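Local coordinates for dITP/XTP pyrophosphatase (Mycobacteroides abscessus, PDB 6WWD), which probably hydrolyses non-canonical purine nucleoside triphosphates such as XTP, dITP and ITP to their monophosphates and diphosphate, keeping them out of DNA and RNA, at residues 78-83 / 103-108; 34-39 / 62-67. One frame throughout, in Å; residues are numbered along the deposited sequence.

Contact 1 (78-83 / 103-108); sequences DALNWM and ALLLAQ
Leu-80 reaches across to Leu-105 and Gln-108 on helix 98-108, and its methyl CD1 makes both contacts. The apolar part is one methyl pair. CD1 of Leu-80 lies 3.5 Å from CD1 of Leu-105, somewhat closer than usual van der Waals distance. The two leucine side chains meet at a slant. Leu-105 does not aim straight at the loop. Its CG stands anti to its own backbone N (chi1 -177°), and this swings CD1 forward to the methyl of Leu-80. Leu-105 also touches Leu-75 of strand 67-77 and comes near Tyr-157, a predicted substrate-binding residue.

The mixed part is a methyl against an amide oxygen. CD1 of Leu-80 sits 3.7 Å from OE1 of Gln-108, and the two side chains cross at about a right angle. The amide is held from elsewhere: OE1 accepts from Trp-91 NE1 of the same chain, and NE2 bonds to the backbone O of Trp-91 of the second subunit.

The backbone parts are local to each segment. Leu-80 to Met-83 form a type I' beta turn, closed by the bond from Met-83 N to Leu-80 O at 3.0 Å. Asn-81 N also bonds to Asp-78 O, at 3.0 Å. On the helix, Gln-108 N bonds to Leu-104 O at 2.8 Å. The loop 78-83, which holds this turn, joins strand 67-77 to its antiparallel partner 84-85. Asn-81 ND2 bonds to Asn-81 O of the second subunit, and Leu-80 packs on Leu-87 of that subunit, so the contact forms part of the interface with the second subunit, consistent with the homodimer of this HAM1-family enzyme.

No hydrogen bond joins the two segments. Their direct link is van der Waals contact, while the buried amide of Gln-108 spends its polarity on the two Trp-91 residues, one from each subunit.

Contact 2 (34-39 / 62-67); sequences TDVPEY and KHTGLA
An almost parallel offset stack of Tyr-39 on His-63 joins the loop that follows strand 29-31 to the C-terminal end of helix 49-64 at the protein surface. The ring planes differ by 7° and the centroids are 4.1 Å apart. The offset brings ND1 of His-63 over the rim of the tyrosine ring, 3.4 Å from Tyr-39 CG. It also places CB of Tyr-39 over the centre of the imidazole, 3.5 Å from its centroid, a CH-pi contact. Tyr-39 CG lies between its backbone N and carbonyl carbon (chi1 56°), which turns the ring to face the helix. His-63 ND1 is hydrogen-bonded to Glu-59 O one helical turn back, which helps to set the imidazole plane.

Beside the stack, Val-36 and Thr-64 cross at about a right angle. The methyl CG2 of Thr-64 meets CG1 of Val-36 at 3.8 Å. Both residues also touch Leu-4 of strand 2-5. Gly-65, with positive phi, ends the helical run.

The hydroxyl of Thr-64 has a separate task. It is bonded to Gly-60 O, and it forms an ST turn: OG1 accepts from Leu-66 N at 3.1 Å, with an N-H...O angle of 161°.

Contact 2 comes first along the chain and closes before contact 1 opens. Their centres are 36 Å apart, on opposite sides of the centre of the chain, and their nearest atoms are about 22 Å apart. Strand 67-77 runs between them. It follows segment 62-67 and leads into segment 78-83. This strand pairs with 2-5, 84-85 and 118-128 in the mixed sheet. The settings differ. Contact 1 is buried and has the second subunit close by. Contact 2 is at the surface, and no other chain of the assembly touches it. Contact 1 thus lies at the side facing the second subunit, contact 2 at the far end.

Contact 1 (78-83 / 103-108)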
ATOM      1  N   ASP D  78       6.871   8.034   6.256  1.00 11.82           N
ATOM      2  CA  ASP D  78       6.515   6.655   6.582  1.00 13.18           C
ATOM      3  C   ASP D  78       5.462   6.589   7.685  1.00 13.63           C
ATOM      4  O   ASP D  78       4.443   5.889   7.559  1.00 12.09           O
ATOM      5  CB  ASP D  78       7.767   5.875   6.999  1.00 13.88           C
ATOM      6  CG  ASP D  78       8.823   5.822   5.902  1.00 21.55           C
ATOM      7  OD1 ASP D  78       8.688   6.537   4.885  1.00 23.55           O
ATOM      8  OD2 ASP D  78       9.805   5.066   6.049  1.00 30.61           O
ATOM      9  N   ALA D  79       5.686   7.322   8.778  1.00 11.87           N
ATOM     10  CA  ALA D  79       4.793   7.261   9.932  1.00 11.64           C
ATOM     11  C   ALA D  79       3.387   7.771   9.635  1.00 12.88           C
ATOM     12  O   ALA D  79       2.466   7.511  10.426  1.00 12.40           O
ATOM     13  CB  ALA D  79       5.395   8.069  11.095  1.00 13.50           C
ATOM     14  N   LEU D  80       3.200   8.510   8.536  1.00 11.59           N
ATOM     15  CA  LEU D  80       1.890   8.994   8.116  1.00 12.10           C
ATOM     16  C   LEU D  80       1.369   8.222   6.908  1.00 11.89           C
ATOM     17  O   LEU D  80       0.572   8.749   6.115  1.00 12.13           O
ATOM     18  CB  LEU D  80       1.936  10.493   7.798  1.00 12.30           C
ATOM     19  CG  LEU D  80       2.434  11.482   8.868  1.00 14.84           C
ATOM     20  CD1 LEU D  80       2.324  12.936   8.379  1.00 13.35           C
ATOM     21  CD2 LEU D  80       1.755  11.328  10.240  1.00 13.74           C
ATOM     22  N   ASN D  81       1.812   6.975   6.762  1.00 11.48           N
ATOM     23  CA  ASN D  81       1.438   6.126   5.625  1.00 14.91           C
ATOM     24  C   ASN D  81       1.679   6.844   4.300  1.00 12.61           C
ATOM     25  O   ASN D  81       0.887   6.745   3.358  1.00 11.09           O
ATOM     26  CB  ASN D  81      -0.009   5.649   5.718  1.00 12.96           C
ATOM     27  CG  ASN D  81      -0.211   4.300   5.053  1.00 14.49           C
ATOM     28  OD1 ASN D  81       0.663   3.442   5.104  1.00 15.38           O
ATOM     29  ND2 ASN D  81      -1.361   4.113   4.422  1.00 15.15           N
ATOM     30  N   TRP D  82       2.797   7.564   4.240  1.00 13.46           N
ATOM     31  CA  TRP D  82       3.323   8.255   3.068  1.00 10.31           C
ATOM     32  C   TRP D  82       2.537   9.506   2.702  1.00 12.60           C
ATOM     33  O   TRP D  82       2.793  10.099   1.652  1.00 15.38           O
ATOM     34  CB  TRP D  82       3.478   7.281   1.889  1.00 12.82           C
ATOM     35  CG  TRP D  82       4.659   6.394   2.222  1.00 13.87           C
ATOM     36  CD1 TRP D  82       5.980   6.727   2.113  1.00 15.40           C
ATOM     37  CD2 TRP D  82       4.627   5.094   2.818  1.00 20.03           C
ATOM     38  NE1 TRP D  82       6.774   5.703   2.562  1.00 25.07           N
ATOM     39  CE2 TRP D  82       5.969   4.684   2.998  1.00 20.89           C
ATOM     40  CE3 TRP D  82       3.597   4.215   3.172  1.00 19.73           C
ATOM     41  CZ2 TRP D  82       6.310   3.447   3.536  1.00 25.49           C
ATOM     42  CZ3 TRP D  82       3.936   2.989   3.728  1.00 30.99           C
ATOM     43  CH2 TRP D  82       5.282   2.614   3.896  1.00 35.94           C
ATOM     44  N   MET D  83       1.639   9.968   3.575  1.00  9.47           N
ATOM     45  CA  MET D  83       1.210  11.360   3.551  1.00 10.62           C
ATOM     46  C   MET D  83       2.341  12.217   4.146  1.00 10.05           C
ATOM     47  O   MET D  83       3.288  11.687   4.715  1.00 12.14           O
ATOM     48  CB  MET D  83      -0.107  11.521   4.318  1.00  8.84           C
ATOM     49  CG  MET D  83      -1.265  10.636   3.797  1.00  9.82           C
ATOM     50  SD  MET D  83      -1.618  10.924   2.039  1.00 11.48           S
ATOM     51  CE  MET D  83      -2.497  12.491   2.158  1.00 10.59           C
ATOM     52  N   ALA D 103       4.960  23.088  11.126  1.00 20.94           N
ATOM     53  CA  ALA D 103       4.663  22.950  12.550  1.00 18.21           C
ATOM     54  C   ALA D 103       3.683  21.804  12.807  1.00 20.73           C
ATOM     55  O   ALA D 103       3.830  21.062  13.781  1.00 23.82           O
ATOM     56  CB  ALA D 103       4.117  24.269  13.103  1.00 21.64           C
ATOM     57  N   LEU D 104       2.670  21.645  11.952  1.00 19.36           N
ATOM     58  CA  LEU D 104       1.748  20.528  12.128  1.00 20.13           C
ATOM     59  C   LEU D 104       2.478  19.192  12.002  1.00 17.23           C
ATOM     60  O   LEU D 104       2.273  18.277  12.808  1.00 15.82           O
ATOM     61  CB  LEU D 104       0.598  20.616  11.115  1.00 18.34           C
ATOM     62  CG  LEU D 104      -0.355  19.401  11.058  1.00 13.41           C
ATOM     63  CD1 LEU D 104      -1.049  19.137  12.425  1.00 14.52           C
ATOM     64  CD2 LEU D 104      -1.370  19.543   9.910  1.00 13.30           C
ATOM     65  N   LEU D 105       3.309  19.049  10.976  1.00 18.62           N
ATOM     66  CA  LEU D 105       4.016  17.786  10.776  1.00 13.78           C
ATOM     67  C   LEU D 105       4.868  17.432  11.993  1.00 17.32           C
ATOM     68  O   LEU D 105       4.826  16.296  12.487  1.00 16.87           O
ATOM     69  CB  LEU D 105       4.875  17.866   9.516  1.00 14.14           C
ATOM     70  CG  LEU D 105       5.610  16.573   9.170  1.00 15.01           C
ATOM     71  CD1 LEU D 105       4.618  15.459   9.046  1.00 15.00           C
ATOM     72  CD2 LEU D 105       6.333  16.737   7.865  1.00 18.18           C
ATOM     73  N   LEU D 106       5.662  18.397  12.482  1.00 16.32           N
ATOM     74  CA  LEU D 106       6.468  18.164  13.680  1.00 17.38           C
ATOM     75  C   LEU D 106       5.608  17.754  14.861  1.00 18.61           C
ATOM     76  O   LEU D 106       5.958  16.827  15.601  1.00 17.39           O
ATOM     77  CB  LEU D 106       7.265  19.410  14.065  1.00 17.09           C
ATOM     78  CG  LEU D 106       8.458  19.824  13.217  1.00 25.04           C
ATOM     79  CD1 LEU D 106       9.152  21.014  13.879  1.00 23.37           C
ATOM     80  CD2 LEU D 106       9.401  18.639  13.079  1.00 19.71           C
ATOM     81  N   ALA D 107       4.504  18.477  15.085  1.00 18.61           N
ATOM     82  CA  ALA D 107       3.645  18.174  16.224  1.00 25.32           C
ATOM     83  C   ALA D 107       3.025  16.794  16.082  1.00 19.02           C
ATOM     84  O   ALA D 107       2.900  16.060  17.070  1.00 19.25           O
ATOM     85  CB  ALA D 107       2.555  19.236  16.378  1.00 18.39           C
ATOM     86  N   GLN D 108       2.612  16.432  14.862  1.00 17.33           N
ATOM     87  CA  GLN D 108       2.038  15.104  14.646  1.00 15.45           C
ATOM     88  C   GLN D 108       3.041  14.015  15.000  1.00 17.81           C
ATOM     89  O   GLN D 108       2.671  12.986  15.580  1.00 18.77           O
ATOM     90  CB  GLN D 108       1.564  14.948  13.192  1.00 15.38           C
ATOM     91  CG  GLN D 108       0.285  15.728  12.838  1.00 15.22           C
ATOM     92  CD  GLN D 108      -0.099  15.594  11.377  1.00 14.35           C
ATOM     93  OE1 GLN D 108       0.759  15.589  10.507  1.00 13.08           O
ATOM     94  NE2 GLN D 108      -1.388  15.476  11.107  1.00 12.85           N
TER

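Contact 2 (34-39 / 62-67)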
ATOM      1  N   THR D  34      -2.160  28.690 -19.409  1.00 15.55           N
ATOM      2  CA  THR D  34      -2.659  30.008 -19.810  1.00 20.54           C
ATOM      3  C   THR D  34      -2.726  30.189 -21.328  1.00 19.76           C
ATOM      4  O   THR D  34      -3.285  31.187 -21.791  1.00 20.38           O
ATOM      5  CB  THR D  34      -1.809  31.122 -19.172  1.00 19.02           C
ATOM      6  OG1 THR D  34      -0.482  31.089 -19.696  1.00 20.37           O
ATOM      7  CG2 THR D  34      -1.739  30.960 -17.666  1.00 23.35           C
ATOM      8  N   ASP D  35      -2.139  29.276 -22.111  1.00 22.21           N
ATOM      9  CA  ASP D  35      -2.206  29.317 -23.572  1.00 18.66           C
ATOM     10  C   ASP D  35      -3.361  28.508 -24.129  1.00 17.37           C
ATOM     11  O   ASP D  35      -3.563  28.488 -25.344  1.00 19.27           O
ATOM     12  CB  ASP D  35      -0.901  28.789 -24.174  1.00 16.49           C
ATOM     13  CG  ASP D  35       0.303  29.551 -23.688  1.00 16.84           C
ATOM     14  OD1 ASP D  35       0.304  30.783 -23.864  1.00 18.62           O
ATOM     15  OD2 ASP D  35       1.236  28.938 -23.121  1.00 18.41           O
ATOM     16  N   VAL D  36      -4.069  27.776 -23.286  1.00 19.32           N
ATOM     17  CA  VAL D  36      -5.226  27.015 -23.738  1.00 18.47           C
ATOM     18  C   VAL D  36      -6.384  27.447 -22.847  1.00 23.10           C
ATOM     19  O   VAL D  36      -6.155  27.977 -21.745  1.00 21.03           O
ATOM     20  CB  VAL D  36      -4.952  25.500 -23.712  1.00 22.16           C
ATOM     21  CG1 VAL D  36      -3.798  25.184 -24.644  1.00 19.89           C
ATOM     22  CG2 VAL D  36      -4.626  25.001 -22.295  1.00 17.32           C
ATOM     23  N   PRO D  37      -7.625  27.323 -23.316  1.00 23.81           N
ATOM     24  CA  PRO D  37      -8.772  27.712 -22.490  1.00 23.36           C
ATOM     25  C   PRO D  37      -8.776  27.019 -21.135  1.00 20.30           C
ATOM     26  O   PRO D  37      -8.392  25.856 -20.995  1.00 18.53           O
ATOM     27  CB  PRO D  37      -9.969  27.313 -23.350  1.00 24.93           C
ATOM     28  CG  PRO D  37      -9.453  27.494 -24.751  1.00 27.34           C
ATOM     29  CD  PRO D  37      -8.005  27.098 -24.721  1.00 20.58           C
ATOM     30  N   GLU D  38      -9.200  27.767 -20.129  1.00 20.60           N
ATOM     31  CA  GLU D  38      -9.275  27.244 -18.775  1.00 24.91           C
ATOM     32  C   GLU D  38     -10.201  26.042 -18.723  1.00 23.28           C
ATOM     33  O   GLU D  38     -11.250  26.008 -19.376  1.00 24.34           O
ATOM     34  CB  GLU D  38      -9.782  28.338 -17.825  1.00 23.92           C
ATOM     35  CG  GLU D  38      -9.345  28.155 -16.384  1.00 29.75           C
ATOM     36  CD  GLU D  38      -9.790  29.315 -15.490  1.00 38.89           C
ATOM     37  OE1 GLU D  38     -10.925  29.803 -15.677  1.00 40.03           O
ATOM     38  OE2 GLU D  38      -9.005  29.740 -14.610  1.00 39.05           O
ATOM     39  N   TYR D  39      -9.818  25.052 -17.934  1.00 25.57           N
ATOM     40  CA  TYR D  39     -10.703  23.930 -17.686  1.00 26.57           C
ATOM     41  C   TYR D  39     -10.639  23.568 -16.214  1.00 30.14           C
ATOM     42  O   TYR D  39      -9.702  23.933 -15.504  1.00 24.45           O
ATOM     43  CB  TYR D  39     -10.354  22.735 -18.577  1.00 24.58           C
ATOM     44  CG  TYR D  39      -8.918  22.225 -18.498  1.00 20.16           C
ATOM     45  CD1 TYR D  39      -8.523  21.340 -17.489  1.00 21.32           C
ATOM     46  CD2 TYR D  39      -7.983  22.572 -19.470  1.00 15.33           C
ATOM     47  CE1 TYR D  39      -7.219  20.848 -17.428  1.00 18.90           C
ATOM     48  CE2 TYR D  39      -6.678  22.076 -19.431  1.00 16.86           C
ATOM     49  CZ  TYR D  39      -6.303  21.213 -18.402  1.00 18.64           C
ATOM     50  OH  TYR D  39      -5.019  20.719 -18.356  1.00 14.39           O
ATOM     51  N   LYS D  62      -7.000  15.689 -22.889  1.00 16.20           N
ATOM     52  CA  LYS D  62      -8.439  15.658 -23.129  1.00 20.31           C
ATOM     53  C   LYS D  62      -8.956  16.989 -23.663  1.00 21.11           C
ATOM     54  O   LYS D  62      -9.840  17.015 -24.530  1.00 16.30           O
ATOM     55  CB  LYS D  62      -9.157  15.276 -21.834  1.00 21.04           C
ATOM     56  CG  LYS D  62     -10.661  15.464 -21.825  1.00 27.13           C
ATOM     57  CD  LYS D  62     -11.210  14.963 -20.474  1.00 35.54           C
ATOM     58  CE  LYS D  62     -12.634  15.428 -20.193  1.00 39.57           C
ATOM     59  NZ  LYS D  62     -13.556  14.283 -19.869  1.00 38.83           N
ATOM     60  N   HIS D  63      -8.409  18.104 -23.166  1.00 17.78           N
ATOM     61  CA  HIS D  63      -8.909  19.423 -23.522  1.00 17.76           C
ATOM     62  C   HIS D  63      -8.185  20.065 -24.699  1.00 19.24           C
ATOM     63  O   HIS D  63      -8.671  21.073 -25.215  1.00 20.81           O
ATOM     64  CB  HIS D  63      -8.831  20.362 -22.311  1.00 19.51           C
ATOM     65  CG  HIS D  63      -9.844  20.043 -21.260  1.00 20.75           C
ATOM     66  ND1 HIS D  63      -9.541  19.304 -20.135  1.00 24.13           N
ATOM     67  CD2 HIS D  63     -11.170  20.294 -21.196  1.00 19.02           C
ATOM     68  CE1 HIS D  63     -10.629  19.148 -19.406  1.00 20.33           C
ATOM     69  NE2 HIS D  63     -11.632  19.736 -20.029  1.00 23.73           N
ATOM     70  N   THR D  64      -7.036  19.540 -25.120  1.00 13.27           N
ATOM     71  CA  THR D  64      -6.253  20.186 -26.167  1.00 19.93           C
ATOM     72  C   THR D  64      -5.870  19.287 -27.336  1.00 22.46           C
ATOM     73  O   THR D  64      -5.561  19.818 -28.417  1.00 21.97           O
ATOM     74  CB  THR D  64      -4.961  20.771 -25.579  1.00 21.45           C
ATOM     75  OG1 THR D  64      -4.088  19.701 -25.221  1.00 13.43           O
ATOM     76  CG2 THR D  64      -5.254  21.650 -24.341  1.00 19.22           C
ATOM     77  N   GLY D  65      -5.879  17.962 -27.170  1.00 16.90           N
ATOM     78  CA  GLY D  65      -5.352  17.060 -28.167  1.00 18.20           C
ATOM     79  C   GLY D  65      -3.847  17.050 -28.289  1.00 21.94           C
ATOM     80  O   GLY D  65      -3.318  16.283 -29.105  1.00 18.26           O
ATOM     81  N   LEU D  66      -3.146  17.844 -27.475  1.00 14.38           N
ATOM     82  CA  LEU D  66      -1.697  17.870 -27.442  1.00 14.77           C
ATOM     83  C   LEU D  66      -1.169  16.855 -26.441  1.00 15.70           C
ATOM     84  O   LEU D  66      -1.817  16.542 -25.441  1.00 12.26           O
ATOM     85  CB  LEU D  66      -1.195  19.265 -27.055  1.00 20.16           C
ATOM     86  CG  LEU D  66      -1.713  20.416 -27.936  1.00 21.27           C
ATOM     87  CD1 LEU D  66      -1.305  21.776 -27.369  1.00 21.74           C
ATOM     88  CD2 LEU D  66      -1.210  20.231 -29.351  1.00 19.36           C
ATOM     89  N   ALA D  67       0.019  16.334 -26.723  1.00 18.02           N
ATOM     90  CA  ALA D  67       0.767  15.634 -25.702  1.00 15.04           C
ATOM     91  C   ALA D  67       0.915  16.546 -24.488  1.00 16.43           C
ATOM     92  O   ALA D  67       1.078  17.765 -24.618  1.00 14.66           O
ATOM     93  CB  ALA D  67       2.131  15.215 -26.254  1.00 14.49           C
TER